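Local coordinates for protein methionine-R-sulfoxide reductase (Neisseria meningitidis, PDB 3MMH) that catalyses the reduction of free methionine-R-sulfoxide to methionine, using a GAF-domain fold whose pocket holds the substrate in this crystal, at residues 49-54 with 132-137; 82-87 with 114-119; 12-17 with 45-50. All blocks are in the same frame, centred on the assembly; numbering follows the deposited sequence. Where two conformers were deposited one is given.

Contact 1 of 3, residues 49-54 with 132-137. With SME (methionine sulfoxide), chain C; ACT (acetate ion), chain M.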
loop_
_atom_site.group_PDB
_atom_site.type_symbol
_atom_site.label_atom_id
_atom_site.label_comp_id
_atom_site.label_asym_id
_atom_site.label_seq_id
_atom_site.Cartn_x
_atom_site.Cartn_y
_atom_site.Cartn_z
ATOM N N TRP A 49 -11.418 -0.107 -8.407
ATOM C CA TRP A 49 -12.184 -0.647 -7.329
ATOM C C TRP A 49 -12.024 0.226 -6.117
ATOM O O TRP A 49 -11.012 0.839 -5.874
ATOM C CB TRP A 49 -11.725 -2.081 -7.006
ATOM C CG TRP A 49 -11.927 -3.072 -8.101
ATOM C CD1 TRP A 49 -13.022 -3.184 -8.913
ATOM C CD2 TRP A 49 -11.006 -4.045 -8.538
ATOM N NE1 TRP A 49 -12.868 -4.211 -9.807
ATOM C CE2 TRP A 49 -11.651 -4.774 -9.579
ATOM C CE3 TRP A 49 -9.747 -4.442 -8.166
ATOM C CZ2 TRP A 49 -11.031 -5.859 -10.216
ATOM C CZ3 TRP A 49 -9.158 -5.519 -8.810
ATOM C CH2 TRP A 49 -9.783 -6.232 -9.837
ATOM N N PHE A 50 -13.032 0.212 -5.257
ATOM C CA PHE A 50 -13.033 0.946 -3.991
ATOM C C PHE A 50 -11.841 0.564 -3.089
ATOM O O PHE A 50 -11.226 1.466 -2.472
ATOM C CB PHE A 50 -14.340 0.620 -3.247
ATOM C CG PHE A 50 -14.508 1.297 -1.939
ATOM C CD1 PHE A 50 -14.672 2.684 -1.842
ATOM C CD2 PHE A 50 -14.550 0.539 -0.783
ATOM C CE1 PHE A 50 -14.797 3.319 -0.604
ATOM C CE2 PHE A 50 -14.698 1.166 0.451
ATOM C CZ PHE A 50 -14.932 2.506 0.483
ATOM N N TRP A 51 -11.504 -0.699 -2.998
ATOM C CA TRP A 51 -10.429 -1.163 -2.202
ATOM C C TRP A 51 -9.820 -2.337 -2.871
ATOM O O TRP A 51 -10.522 -3.241 -3.348
ATOM C CB TRP A 51 -10.956 -1.545 -0.791
ATOM C CG TRP A 51 -9.964 -1.637 0.325
ATOM C CD1 TRP A 51 -9.714 -0.632 1.232
ATOM C CD2 TRP A 51 -9.068 -2.719 0.656
ATOM N NE1 TRP A 51 -8.770 -1.060 2.097
ATOM C CE2 TRP A 51 -8.349 -2.328 1.788
ATOM C CE3 TRP A 51 -8.855 -4.006 0.154
ATOM C CZ2 TRP A 51 -7.412 -3.129 2.412
ATOM C CZ3 TRP A 51 -7.924 -4.811 0.728
ATOM C CH2 TRP A 51 -7.193 -4.380 1.848
ATOM N N VAL A 52 -8.496 -2.438 -2.879
ATOM C CA VAL A 52 -7.830 -3.624 -3.395
ATOM C C VAL A 52 -6.472 -3.796 -2.701
ATOM O O VAL A 52 -5.714 -2.824 -2.614
ATOM C CB VAL A 52 -7.685 -3.673 -4.931
ATOM C CG1 VAL A 52 -6.990 -2.435 -5.482
ATOM C CG2 VAL A 52 -7.058 -4.960 -5.410
ATOM N N GLY A 53 -6.165 -4.983 -2.248
ATOM C CA GLY A 53 -4.939 -5.198 -1.531
ATOM C C GLY A 53 -4.812 -6.542 -0.945
ATOM O O GLY A 53 -5.508 -7.500 -1.395
ATOM N N PHE A 54 -3.958 -6.698 0.038
ATOM C CA PHE A 54 -3.535 -7.994 0.557
ATOM C C PHE A 54 -3.608 -8.048 2.054
ATOM O O PHE A 54 -3.305 -7.047 2.734
ATOM C CB PHE A 54 -2.124 -8.314 0.092
ATOM C CG PHE A 54 -1.989 -8.382 -1.418
ATOM C CD1 PHE A 54 -2.266 -9.542 -2.089
ATOM C CD2 PHE A 54 -1.718 -7.234 -2.160
ATOM C CE1 PHE A 54 -2.175 -9.551 -3.482
ATOM C CE2 PHE A 54 -1.611 -7.250 -3.542
ATOM C CZ PHE A 54 -1.897 -8.440 -4.179
ATOM N N ASP A 132 -7.675 -9.317 -1.640
ATOM C CA ASP A 132 -9.046 -8.903 -1.402
ATOM C C ASP A 132 -9.338 -7.651 -2.232
ATOM O O ASP A 132 -8.545 -6.710 -2.251
ATOM C CB ASP A 132 -9.230 -8.542 0.096
ATOM C CG ASP A 132 -10.603 -8.099 0.406
ATOM O OD1 ASP A 132 -11.524 -8.763 0.040
ATOM O OD2 ASP A 132 -10.777 -7.140 1.150
ATOM N N ALA A 133 -10.493 -7.638 -2.871
ATOM C CA ALA A 133 -10.964 -6.487 -3.628
ATOM C C ALA A 133 -12.436 -6.214 -3.263
ATOM O O ALA A 133 -13.203 -7.170 -3.121
ATOM C CB ALA A 133 -10.805 -6.597 -5.100
ATOM N N ASP A 134 -12.746 -4.924 -3.144
ATOM C CA ASP A 134 -14.059 -4.507 -2.694
ATOM C C ASP A 134 -14.577 -3.386 -3.600
ATOM O O ASP A 134 -13.804 -2.619 -4.149
ATOM C CB ASP A 134 -14.036 -4.091 -1.183
ATOM C CG ASP A 134 -13.470 -5.156 -0.293
ATOM O OD1 ASP A 134 -14.270 -5.935 0.240
ATOM O OD2 ASP A 134 -12.208 -5.181 -0.164
ATOM N N SER A 135 -15.885 -3.328 -3.754
ATOM C CA SER A 135 -16.555 -2.327 -4.595
ATOM C C SER A 135 -17.735 -1.726 -3.834
ATOM O O SER A 135 -18.400 -2.415 -3.073
ATOM C CB SER A 135 -17.064 -2.983 -5.843
ATOM O OG SER A 135 -17.740 -2.020 -6.664
ATOM N N GLU A 136 -17.972 -0.458 -4.086
ATOM C CA GLU A 136 -19.223 0.186 -3.669
ATOM C C GLU A 136 -20.423 -0.212 -4.493
ATOM O O GLU A 136 -21.543 0.130 -4.098
ATOM C CB GLU A 136 -19.071 1.707 -3.749
ATOM C CG GLU A 136 -18.140 2.235 -2.739
ATOM C CD GLU A 136 -18.251 3.771 -2.626
ATOM O OE1 GLU A 136 -19.108 4.251 -1.899
ATOM O OE2 GLU A 136 -17.387 4.453 -3.236
ATOM N N HIS A 137 -20.246 -0.911 -5.623
ATOM C CA HIS A 137 -21.354 -1.349 -6.511
ATOM C C HIS A 137 -21.716 -2.781 -6.115
ATOM O O HIS A 137 -20.824 -3.530 -5.664
ATOM C CB HIS A 137 -20.916 -1.314 -7.989
ATOM C CG HIS A 137 -20.339 -0.011 -8.389
ATOM N ND1 HIS A 137 -20.877 1.194 -7.997
ATOM C CD2 HIS A 137 -19.225 0.282 -9.094
ATOM C CE1 HIS A 137 -20.143 2.182 -8.491
ATOM N NE2 HIS A 137 -19.115 1.652 -9.128
HETATM N N SME C . -14.552 -7.583 3.951
HETATM C CA SME C . -13.408 -8.389 4.438
HETATM C CB SME C . -12.483 -7.606 5.394
HETATM C CG SME C . -11.392 -6.760 4.717
HETATM S S SME C . -11.994 -5.238 4.106
HETATM O OE SME C . -13.259 -5.173 3.398
HETATM C CE SME C . -10.549 -4.621 3.349
HETATM C C SME C . -13.895 -9.674 5.047
HETATM O O SME C . -13.042 -10.495 5.411
HETATM O OXT SME C . -15.164 -9.890 5.134
HETATM C C ACT M . -15.943 0.820 -7.004
HETATM O O ACT M . -16.497 1.147 -5.910
HETATM O OXT ACT M . -15.774 -0.372 -7.391
HETATM C CH3 ACT M . -15.613 1.973 -7.917
#
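The indole of Trp51 and the carboxylates of Asp132 and Asp134 share one face of an antiparallel strand pair, and between them they hold the sulfoxide end of the substrate. The methyl carbon CE of methionine sulfoxide sits 3.4 Å above the indole plane, over its centre, while Asp132 OD2 reaches to 3.4 Å from the same CE. Asp134, modelled in two conformers, has OD1 3.4 Å from the sulfoxide oxygen OE in the one given here. Trp51 and Asp134 lie side by side, with ring and carboxylate planes 73° apart, and Asp132 crosses the indole at about a right angle. Glu116 crowds both carboxylates from the next strand.

Behind this first shell, the backbone fixes the register. Trp51 with Asp134 and Gly53 with Asp132 are hydrogen-bonded pairs, the straightest bond running from Asp132 N to Gly53 O (2.8 Å, 170°). Between them, Val52 and Ala133 form a non-hydrogen-bonded pair on the other face, where Ala133 CB meets the rim of the Trp49 ring, 3.9 Å from CE3.

At the strand end, Phe50 has CG anti to the backbone N (chi1 -179°), which brings its ring under Glu136 CG in a CH-pi contact. Ser135 OG accepts from His137 N in an ST turn and also binds an acetate ion. Phe50 and Trp51 both oppose Asp134: a classic beta bulge, here at the edge of the substrate pocket in the central antiparallel sheet of a GAF domain.

Contact 2 of 3, residues 82-87 with 114-119. With SME (methionine sulfoxide), chain C.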
loop_
_atom_site.group_PDB
_atom_site.type_symbol
_atom_site.label_atom_id
_atom_site.label_comp_id
_atom_site.label_asym_id
_atom_site.label_seq_id
_atom_site.Cartn_x
_atom_site.Cartn_y
_atom_site.Cartn_z
ATOM N N ARG A 82 -13.002 -16.102 9.903
ATOM C CA ARG A 82 -13.950 -15.004 10.065
ATOM C C ARG A 82 -13.883 -14.117 8.825
ATOM O O ARG A 82 -12.787 -13.877 8.261
ATOM C CB ARG A 82 -13.537 -14.215 11.283
ATOM C CG ARG A 82 -13.626 -14.996 12.631
ATOM C CD ARG A 82 -15.017 -15.470 12.983
ATOM N NE ARG A 82 -16.056 -14.444 12.821
ATOM C CZ ARG A 82 -16.436 -13.663 13.809
ATOM N NH1 ARG A 82 -15.876 -13.689 14.964
ATOM N NH2 ARG A 82 -17.391 -12.766 13.615
ATOM N N GLY A 83 -15.012 -13.551 8.447
ATOM C CA GLY A 83 -15.089 -12.684 7.298
ATOM C C GLY A 83 -14.959 -13.440 5.988
ATOM O O GLY A 83 -14.630 -14.595 5.972
ATOM N N VAL A 84 -15.179 -12.722 4.877
ATOM C CA VAL A 84 -14.902 -13.328 3.569
ATOM C C VAL A 84 -13.407 -13.779 3.525
ATOM O O VAL A 84 -13.102 -14.791 2.941
ATOM C CB VAL A 84 -15.274 -12.361 2.449
ATOM C CG1 VAL A 84 -15.151 -13.001 1.096
ATOM C CG2 VAL A 84 -16.700 -11.803 2.631
ATOM N N CYS A 85 -12.520 -12.927 4.037
ATOM C CA CYS A 85 -11.104 -13.230 3.974
ATOM C C CYS A 85 -10.728 -14.509 4.762
ATOM O O CYS A 85 -10.042 -15.355 4.245
ATOM C CB CYS A 85 -10.282 -12.078 4.434
ATOM S SG CYS A 85 -10.231 -10.637 3.322
ATOM N N GLY A 86 -11.237 -14.585 6.003
ATOM C CA GLY A 86 -10.959 -15.756 6.789
ATOM C C GLY A 86 -11.628 -16.991 6.287
ATOM O O GLY A 86 -11.122 -18.132 6.481
ATOM N N GLN A 87 -12.815 -16.847 5.666
ATOM C CA GLN A 87 -13.469 -17.947 4.970
ATOM C C GLN A 87 -12.714 -18.457 3.777
ATOM O O GLN A 87 -12.616 -19.692 3.573
ATOM C CB GLN A 87 -14.861 -17.572 4.507
ATOM C CG GLN A 87 -15.844 -17.355 5.617
ATOM C CD GLN A 87 -17.086 -16.570 5.227
ATOM O OE1 GLN A 87 -17.315 -16.277 4.052
ATOM N NE2 GLN A 87 -17.861 -16.217 6.231
ATOM N N ARG A 114 -20.085 -2.898 -0.950
ATOM C CA ARG A 114 -21.246 -3.700 -1.306
ATOM C C ARG A 114 -20.974 -5.053 -1.945
ATOM O O ARG A 114 -21.839 -5.947 -1.876
ATOM C CB ARG A 114 -22.236 -2.895 -2.154
ATOM C CG ARG A 114 -22.732 -1.591 -1.429
ATOM C CD ARG A 114 -23.930 -0.944 -2.043
ATOM N NE ARG A 114 -25.095 -1.811 -1.790
ATOM C CZ ARG A 114 -26.293 -1.586 -2.341
ATOM N NH1 ARG A 114 -26.447 -0.596 -3.200
ATOM N NH2 ARG A 114 -27.268 -2.405 -2.057
ATOM N N SER A 115 -19.826 -5.243 -2.554
ATOM C CA SER A 115 -19.486 -6.527 -3.129
ATOM C C SER A 115 -17.994 -6.755 -2.984
ATOM O O SER A 115 -17.260 -5.791 -2.725
ATOM C CB SER A 115 -19.938 -6.642 -4.586
ATOM O OG SER A 115 -19.288 -5.733 -5.454
ATOM N N GLU A 116 -17.523 -7.979 -3.064
ATOM C CA GLU A 116 -16.153 -8.335 -2.731
ATOM C C GLU A 116 -15.734 -9.617 -3.434
ATOM O O GLU A 116 -16.575 -10.498 -3.739
ATOM C CB GLU A 116 -16.085 -8.537 -1.212
ATOM C CG GLU A 116 -14.760 -8.884 -0.597
ATOM C CD GLU A 116 -14.696 -8.820 0.873
ATOM O OE1 GLU A 116 -15.693 -8.707 1.559
ATOM O OE2 GLU A 116 -13.571 -8.965 1.464
ATOM N N ILE A 117 -14.448 -9.777 -3.603
ATOM C CA ILE A 117 -13.843 -11.071 -4.006
ATOM C C ILE A 117 -12.552 -11.265 -3.199
ATOM O O ILE A 117 -11.823 -10.293 -2.992
ATOM C CB ILE A 117 -13.525 -11.128 -5.495
ATOM C CG1 ILE A 117 -13.040 -12.512 -5.904
ATOM C CG2 ILE A 117 -12.606 -10.023 -5.948
ATOM C CD1 ILE A 117 -12.981 -12.738 -7.444
ATOM N N VAL A 118 -12.332 -12.471 -2.735
ATOM C CA VAL A 118 -11.115 -12.860 -2.060
ATOM C C VAL A 118 -10.490 -14.045 -2.756
ATOM O O VAL A 118 -11.168 -15.061 -2.920
ATOM C CB VAL A 118 -11.344 -13.151 -0.576
ATOM C CG1 VAL A 118 -10.017 -13.554 0.094
ATOM C CG2 VAL A 118 -11.995 -11.940 0.116
ATOM N N VAL A 119 -9.219 -13.957 -3.103
ATOM C CA VAL A 119 -8.482 -15.033 -3.745
ATOM C C VAL A 119 -7.275 -15.416 -2.843
ATOM O O VAL A 119 -6.409 -14.583 -2.599
ATOM C CB VAL A 119 -7.979 -14.639 -5.143
ATOM C CG1 VAL A 119 -7.140 -15.767 -5.768
ATOM C CG2 VAL A 119 -9.096 -14.204 -6.002
HETATM N N SME C . -14.552 -7.583 3.951
HETATM C CA SME C . -13.408 -8.389 4.438
HETATM C CB SME C . -12.483 -7.606 5.394
HETATM C CG SME C . -11.392 -6.760 4.717
HETATM S S SME C . -11.994 -5.238 4.106
HETATM O OE SME C . -13.259 -5.173 3.398
HETATM C CE SME C . -10.549 -4.621 3.349
HETATM C C SME C . -13.895 -9.674 5.047
HETATM O O SME C . -13.042 -10.495 5.411
HETATM O OXT SME C . -15.164 -9.890 5.134
#
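Val84 and Glu116 are brought together from opposite directions by two extended torsions. Glu116 has CG anti to its backbone N (chi1 -179°) and stays stretched beyond it, so the carboxylate stands off strand 115-123 toward the first turn of helix 83-91. Val84 likewise sends CG1 away from its own N (chi1 -174°), which aims that methyl at Val118 and turns CG2 to Glu116. CG2 of Val84 comes within 3.4 Å of Glu116 OE1. The pair Val84 CG1 and Val118 CG2, at 3.5 Å, is closer than an ordinary van der Waals contact. Val118 CG2 also meets Cys85 SG, at 3.9 Å, so one valine methyl touches both helix residues.

No hydrogen bond joins helix to strand directly; the bound methionine sulfoxide supplies the polar link. Its carboxylate is taken by consecutive backbone N-H groups, Val84 N giving 2.8 Å to OXT and Cys85 N an equally short but straighter bond to O (168°). Its amino nitrogen N donates to Glu116 OE1 at 2.9 Å, with a weak second bond to OE2. A further bond joins the ligand to the backbone carbonyl of Ile107.

Gly83 CA lies against the ligand carboxylate, 3.5 Å from OXT. The helix start and the acidic strand residue thus read the two ends of a free amino acid's zwitterion: N-H groups at a helix beginning probably stabilise the negative carboxylate, and Glu116 the positive ammonium. This pairing is consistent with the enzyme's preference for free methionine sulfoxide, whose amino and carboxylate groups are not tied up in peptide bonds.

Contact 3 of 3, residues 12-17 with 45-50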
loop_
_atom_site.group_PDB
_atom_site.type_symbol
_atom_site.label_atom_id
_atom_site.label_comp_id
_atom_site.label_asym_id
_atom_site.label_seq_id
_atom_site.Cartn_x
_atom_site.Cartn_y
_atom_site.Cartn_z
ATOM N N ALA A 12 -12.902 -8.205 -19.055
ATOM C CA ALA A 12 -12.084 -9.363 -19.426
ATOM C C ALA A 12 -10.901 -8.920 -20.304
ATOM O O ALA A 12 -9.760 -9.371 -20.072
ATOM C CB ALA A 12 -12.946 -10.432 -20.101
ATOM N N ALA A 13 -11.148 -8.064 -21.280
ATOM C CA ALA A 13 -10.085 -7.598 -22.132
ATOM C C ALA A 13 -9.033 -6.862 -21.303
ATOM O O ALA A 13 -7.845 -6.935 -21.597
ATOM C CB ALA A 13 -10.652 -6.717 -23.265
ATOM N N LEU A 14 -9.467 -6.080 -20.291
ATOM C CA LEU A 14 -8.512 -5.343 -19.482
ATOM C C LEU A 14 -7.635 -6.282 -18.662
ATOM O O LEU A 14 -6.438 -6.075 -18.552
ATOM C CB LEU A 14 -9.229 -4.294 -18.618
ATOM C CG LEU A 14 -8.300 -3.349 -17.838
ATOM C CD1 LEU A 14 -7.415 -2.550 -18.713
ATOM C CD2 LEU A 14 -9.142 -2.442 -16.932
ATOM N N TYR A 15 -8.206 -7.337 -18.090
ATOM C CA TYR A 15 -7.363 -8.322 -17.417
ATOM C C TYR A 15 -6.347 -8.867 -18.367
ATOM O O TYR A 15 -5.188 -9.077 -18.010
ATOM C CB TYR A 15 -8.206 -9.474 -16.846
ATOM C CG TYR A 15 -8.847 -9.203 -15.503
ATOM C CD1 TYR A 15 -8.031 -9.121 -14.376
ATOM C CD2 TYR A 15 -10.201 -9.125 -15.332
ATOM C CE1 TYR A 15 -8.592 -8.973 -13.120
ATOM C CE2 TYR A 15 -10.777 -8.976 -14.072
ATOM C CZ TYR A 15 -9.955 -8.891 -12.967
ATOM O OH TYR A 15 -10.471 -8.791 -11.701
ATOM N N ARG A 16 -6.722 -9.251 -19.593
ATOM C CA ARG A 16 -5.764 -9.807 -20.528
ATOM C C ARG A 16 -4.642 -8.835 -20.858
ATOM O O ARG A 16 -3.513 -9.236 -21.107
ATOM C CB ARG A 16 -6.482 -10.263 -21.808
ATOM C CG ARG A 16 -7.407 -11.423 -21.583
ATOM C CD ARG A 16 -7.960 -12.078 -22.817
ATOM N NE ARG A 16 -8.878 -11.238 -23.545
ATOM C CZ ARG A 16 -10.209 -11.257 -23.443
ATOM N NH1 ARG A 16 -10.788 -12.032 -22.549
ATOM N NH2 ARG A 16 -10.959 -10.443 -24.217
ATOM N N GLU A 17 -4.971 -7.551 -20.888
ATOM C CA GLU A 17 -4.000 -6.488 -21.086
ATOM C C GLU A 17 -3.082 -6.253 -19.934
ATOM O O GLU A 17 -1.885 -6.064 -20.110
ATOM C CB GLU A 17 -4.716 -5.188 -21.500
ATOM C CG GLU A 17 -3.896 -4.037 -21.865
ATOM C CD GLU A 17 -4.659 -2.821 -22.312
ATOM O OE1 GLU A 17 -5.851 -2.751 -22.135
ATOM O OE2 GLU A 17 -4.042 -1.868 -22.838
ATOM N N GLU A 45 -5.364 1.353 -10.310
ATOM C CA GLU A 45 -5.343 2.273 -11.449
ATOM C C GLU A 45 -6.212 1.677 -12.598
ATOM O O GLU A 45 -6.994 2.394 -13.230
ATOM C CB GLU A 45 -3.916 2.581 -11.948
ATOM C CG GLU A 45 -3.918 3.556 -13.026
ATOM C CD GLU A 45 -2.601 4.111 -13.480
ATOM O OE1 GLU A 45 -1.576 3.649 -13.052
ATOM O OE2 GLU A 45 -2.591 5.046 -14.316
ATOM N N ALA A 46 -6.052 0.408 -12.897
ATOM C CA ALA A 46 -6.694 -0.218 -14.031
ATOM C C ALA A 46 -8.203 -0.329 -13.801
ATOM O O ALA A 46 -9.005 0.004 -14.676
ATOM C CB ALA A 46 -6.095 -1.595 -14.298
ATOM N N PHE A 47 -8.596 -0.847 -12.635
ATOM C CA PHE A 47 -10.030 -1.198 -12.430
ATOM C C PHE A 47 -10.780 -0.190 -11.549
ATOM O O PHE A 47 -11.997 -0.118 -11.621
ATOM C CB PHE A 47 -10.141 -2.594 -11.780
ATOM C CG PHE A 47 -9.714 -3.683 -12.710
ATOM C CD1 PHE A 47 -10.626 -4.207 -13.596
ATOM C CD2 PHE A 47 -8.424 -4.192 -12.711
ATOM C CE1 PHE A 47 -10.274 -5.224 -14.494
ATOM C CE2 PHE A 47 -8.090 -5.149 -13.620
ATOM C CZ PHE A 47 -8.996 -5.661 -14.487
ATOM N N GLY A 48 -10.072 0.618 -10.750
ATOM C CA GLY A 48 -10.748 1.635 -9.988
ATOM C C GLY A 48 -11.608 1.120 -8.883
ATOM O O GLY A 48 -12.474 1.861 -8.359
ATOM N N TRP A 49 -11.418 -0.107 -8.407
ATOM C CA TRP A 49 -12.184 -0.647 -7.329
ATOM C C TRP A 49 -12.024 0.226 -6.117
ATOM O O TRP A 49 -11.012 0.839 -5.874
ATOM C CB TRP A 49 -11.725 -2.081 -7.006
ATOM C CG TRP A 49 -11.927 -3.072 -8.101
ATOM C CD1 TRP A 49 -13.022 -3.184 -8.913
ATOM C CD2 TRP A 49 -11.006 -4.045 -8.538
ATOM N NE1 TRP A 49 -12.868 -4.211 -9.807
ATOM C CE2 TRP A 49 -11.651 -4.774 -9.579
ATOM C CE3 TRP A 49 -9.747 -4.442 -8.166
ATOM C CZ2 TRP A 49 -11.031 -5.859 -10.216
ATOM C CZ3 TRP A 49 -9.158 -5.519 -8.810
ATOM C CH2 TRP A 49 -9.783 -6.232 -9.837
ATOM N N PHE A 50 -13.032 0.212 -5.257
ATOM C CA PHE A 50 -13.033 0.946 -3.991
ATOM C C PHE A 50 -11.841 0.564 -3.089
ATOM O O PHE A 50 -11.226 1.466 -2.472
ATOM C CB PHE A 50 -14.340 0.620 -3.247
ATOM C CG PHE A 50 -14.508 1.297 -1.939
ATOM C CD1 PHE A 50 -14.672 2.684 -1.842
ATOM C CD2 PHE A 50 -14.550 0.539 -0.783
ATOM C CE1 PHE A 50 -14.797 3.319 -0.604
ATOM C CE2 PHE A 50 -14.698 1.166 0.451
ATOM C CZ PHE A 50 -14.932 2.506 0.483
#
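Phe47 is packed between helix 11-27 and the Trp49 indole, and three aromatic rings and Leu14 join helix 11-27 to the end of helix 32-47. The Phe47 side chain crosses that of Tyr15 at about a right angle, putting its CZ 3.4 Å above the centre of the tyrosine ring. The two rings meet obliquely, their planes inclined by 39° and their centroids 4.4 Å apart.

One face of the Phe47 ring receives Leu14, whose methyl CD2 stands 4.0 Å from the ring centroid in a CH-pi contact. The leucine CG is anti to the backbone N (chi1 -173°), and from there CD2 also reaches the Ala46 backbone and, at 4.1 Å, Ala46 CB. Toward the opposite face come Tyr15 OH and, near the rim, Trp49 CH2, while Phe47 CB in turn sits over the centre of the indole.

Tyr15 OH comes in at the edge of that indole, in its plane, 3.2 Å from Trp49 CH2. Its polar partner lies elsewhere: the hydroxyl is hydrogen-bonded to Asp145 of helix 143-165, so the tyrosine links three helices. Gly48, the first residue past helix 32-47, has positive phi, and the chain turns there between the two aromatic residues. The result is an aromatic cluster at a helix-helix junction, on the helical side of the GAF fold and away from the substrate pocket.

How the contacts relate
From the N terminus, contact 3 closes first: helix 32-47 returns so that its end packs on helix 11-27, across a span of 28 residues. Contact 1 begins where contact 3 ends, with Trp49 and Phe50 common to both, and carries the chain directly from the helical layer into strand 51-58. Its loop of 78 residues closes when strand 126-135 returns beside that strand. Contact 2 is nested inside this loop, joining helix 83-91 to strand 115-123, the sheet neighbour of strand 126-135. Contacts 1 and 2 touch one another and share the substrate; contact 3, about 19 Å from contact 2 between centres, ties together the helices on the opposite side.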